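Long-range contact in BAG family molecular chaperone regulator 3 (Arabidopsis thaliana, PDB 4HWF), which probably acts as a co-chaperone in programmed cell death and stress responses, its BAG domain binding the ATPase domain of HSP70/HSC70 chaperones: residues K5-I10 / L51-I56. Numbering follows the deposited sequence.
Sequences KSISDI and LRLDAI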
loop_
_atom_site.group_PDB
_atom_site.type_symbol
_atom_site.label_atom_id
_atom_site.label_comp_id
_atom_site.label_asym_id
_atom_site.label_seq_id
_atom_site.Cartn_x
_atom_site.Cartn_y
_atom_site.Cartn_z
ATOM N N LYS A 5 2.423 12.109 -16.318
ATOM C CA LYS A 5 1.748 12.976 -15.357
ATOM C C LYS A 5 0.848 12.180 -14.415
ATOM O O LYS A 5 0.709 12.523 -13.247
ATOM C CB LYS A 5 0.949 14.066 -16.075
ATOM C CG LYS A 5 1.804 15.256 -16.498
ATOM C CD LYS A 5 1.635 15.600 -17.977
ATOM C CE LYS A 5 0.401 16.461 -18.226
ATOM N NZ LYS A 5 0.259 16.841 -19.667
ATOM N N SER A 6 0.236 11.115 -14.922
ATOM C CA SER A 6 -0.574 10.262 -14.060
ATOM C C SER A 6 0.286 9.636 -12.981
ATOM O O SER A 6 -0.096 9.625 -11.821
ATOM C CB SER A 6 -1.294 9.178 -14.857
ATOM O OG SER A 6 -2.270 9.746 -15.702
ATOM N N ILE A 7 1.456 9.124 -13.356
ATOM C CA ILE A 7 2.344 8.534 -12.359
ATOM C C ILE A 7 2.788 9.565 -11.321
ATOM O O ILE A 7 2.831 9.272 -10.125
ATOM C CB ILE A 7 3.565 7.840 -12.994
ATOM C CG1 ILE A 7 3.112 6.632 -13.824
ATOM C CG2 ILE A 7 4.552 7.397 -11.914
ATOM C CD1 ILE A 7 4.234 5.957 -14.592
ATOM N N SER A 8 3.105 10.772 -11.779
ATOM C CA SER A 8 3.423 11.876 -10.874
ATOM C C SER A 8 2.334 12.131 -9.844
ATOM O O SER A 8 2.619 12.285 -8.661
ATOM C CB SER A 8 3.652 13.168 -11.658
ATOM O OG SER A 8 4.955 13.205 -12.192
ATOM N N ASP A 9 1.091 12.208 -10.307
ATOM C CA ASP A 9 -0.036 12.484 -9.420
ATOM C C ASP A 9 -0.196 11.375 -8.388
ATOM O O ASP A 9 -0.516 11.625 -7.232
ATOM C CB ASP A 9 -1.326 12.644 -10.225
ATOM C CG ASP A 9 -1.258 13.797 -11.220
ATOM O OD1 ASP A 9 -0.386 14.682 -11.053
ATOM O OD2 ASP A 9 -2.082 13.822 -12.169
ATOM N N ILE A 10 0.031 10.139 -8.815
ATOM C CA ILE A 10 -0.052 9.013 -7.902
ATOM C C ILE A 10 1.030 9.136 -6.836
ATOM O O ILE A 10 0.779 8.926 -5.649
ATOM C CB ILE A 10 0.070 7.674 -8.665
ATOM C CG1 ILE A 10 -1.196 7.431 -9.494
ATOM C CG2 ILE A 10 0.294 6.532 -7.707
ATOM C CD1 ILE A 10 -1.040 6.339 -10.547
ATOM N N LEU A 51 -3.658 0.210 -7.629
ATOM C CA LEU A 51 -4.345 -0.297 -8.812
ATOM C C LEU A 51 -4.242 0.672 -9.979
ATOM O O LEU A 51 -4.027 0.246 -11.114
ATOM C CB LEU A 51 -5.809 -0.611 -8.482
ATOM C CG LEU A 51 -6.567 -1.679 -9.264
ATOM C CD1 LEU A 51 -5.854 -3.030 -9.297
ATOM C CD2 LEU A 51 -7.974 -1.821 -8.652
ATOM N N ARG A 52 -4.402 1.971 -9.729
ATOM C CA ARG A 52 -4.227 2.954 -10.801
ATOM C C ARG A 52 -2.826 2.880 -11.399
ATOM O O ARG A 52 -2.650 3.008 -12.607
ATOM C CB ARG A 52 -4.463 4.385 -10.315
ATOM C CG ARG A 52 -5.888 4.724 -10.024
ATOM C CD ARG A 52 -5.994 6.156 -9.508
ATOM N NE ARG A 52 -5.015 7.053 -10.131
ATOM C CZ ARG A 52 -5.247 7.800 -11.210
ATOM N NH1 ARG A 52 -6.434 7.755 -11.813
ATOM N NH2 ARG A 52 -4.293 8.600 -11.686
ATOM N N LEU A 53 -1.833 2.700 -10.541
ATOM C CA LEU A 53 -0.437 2.667 -10.982
ATOM C C LEU A 53 -0.206 1.441 -11.869
ATOM O O LEU A 53 0.355 1.544 -12.960
ATOM C CB LEU A 53 0.497 2.617 -9.768
ATOM C CG LEU A 53 2.002 2.612 -10.075
ATOM C CD1 LEU A 53 2.400 3.846 -10.906
ATOM C CD2 LEU A 53 2.832 2.509 -8.802
ATOM N N ASP A 54 -0.657 0.290 -11.384
ATOM C CA ASP A 54 -0.546 -0.965 -12.123
ATOM C C ASP A 54 -1.237 -0.912 -13.478
ATOM O O ASP A 54 -0.711 -1.431 -14.465
ATOM C CB ASP A 54 -1.071 -2.140 -11.299
ATOM C CG ASP A 54 -0.098 -2.564 -10.205
ATOM O OD1 ASP A 54 1.063 -2.079 -10.230
ATOM O OD2 ASP A 54 -0.493 -3.373 -9.330
ATOM N N ALA A 55 -2.408 -0.282 -13.527
ATOM C CA ALA A 55 -3.144 -0.148 -14.786
ATOM C C ALA A 55 -2.318 0.662 -15.807
ATOM O O ALA A 55 -2.339 0.389 -17.017
ATOM C CB ALA A 55 -4.507 0.515 -14.533
ATOM N N ILE A 56 -1.591 1.657 -15.315
ATOM C CA ILE A 56 -0.703 2.441 -16.176
ATOM C C ILE A 56 0.506 1.612 -16.633
ATOM O O ILE A 56 0.821 1.538 -17.824
ATOM C CB ILE A 56 -0.234 3.749 -15.460
ATOM C CG1 ILE A 56 -1.394 4.746 -15.355
ATOM C CG2 ILE A 56 0.951 4.372 -16.186
ATOM C CD1 ILE A 56 -1.209 5.780 -14.253
#
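Ile7 and Leu53 mark the register where segments 5-10 and 51-56 run nearly antiparallel, their axes 10.1 Å apart at closest approach and their N-to-C directions 159° apart. Ile10 is the buried centre of the contact. Its CG1 sits beside the backbone N, anti to the carbonyl carbon (chi1 -71°), and the chain continues extended, which carries CD1 across to the opposite helix. There the methyl lies 3.7 Å from the backbone N of Leu53, with Arg52 CB and Leu53 CB also in contact, and it meets Ile56 CD1 at 3.8 Å. Arg52 bends at chi3 (35°), bringing its guanidinium back toward helix 3-29; Ile10 CG1 touches that group at its edge, in plane, 3.9 Å from Arg52 NE. Ile56 uses both of its branches. Its CD1 presses on Ser6 CB at a tight 3.5 Å, while CG2 lies 3.9 Å from Ile7 CG1. Leu53 adds its CD1 methyl, 4.1 Å from the same Ile7 CG1. Replacing Ile10 with an alanine would probably open a gap between Ile56 CD1 and the Arg52 side chain and strip the guanidinium edge of its apolar neighbour. Ser6 OG makes a weak hydrogen bond back to Ser2 O, just before the start of helix 3-29, and it is the CB of Ser6 that meets Ile56. On another side of helix 36-57, Asp54 forms a salt bridge with Arg72 of helix 62-86, linking this end of the three-helix BAG bundle to its third member. Asp9 OD2 and Arg52 NH2 remain 5.7 Å apart, so their attraction can be at most a longer-range contribution; the two segments meet here mainly through aliphatic van der Waals contacts, with the arginine flanking them.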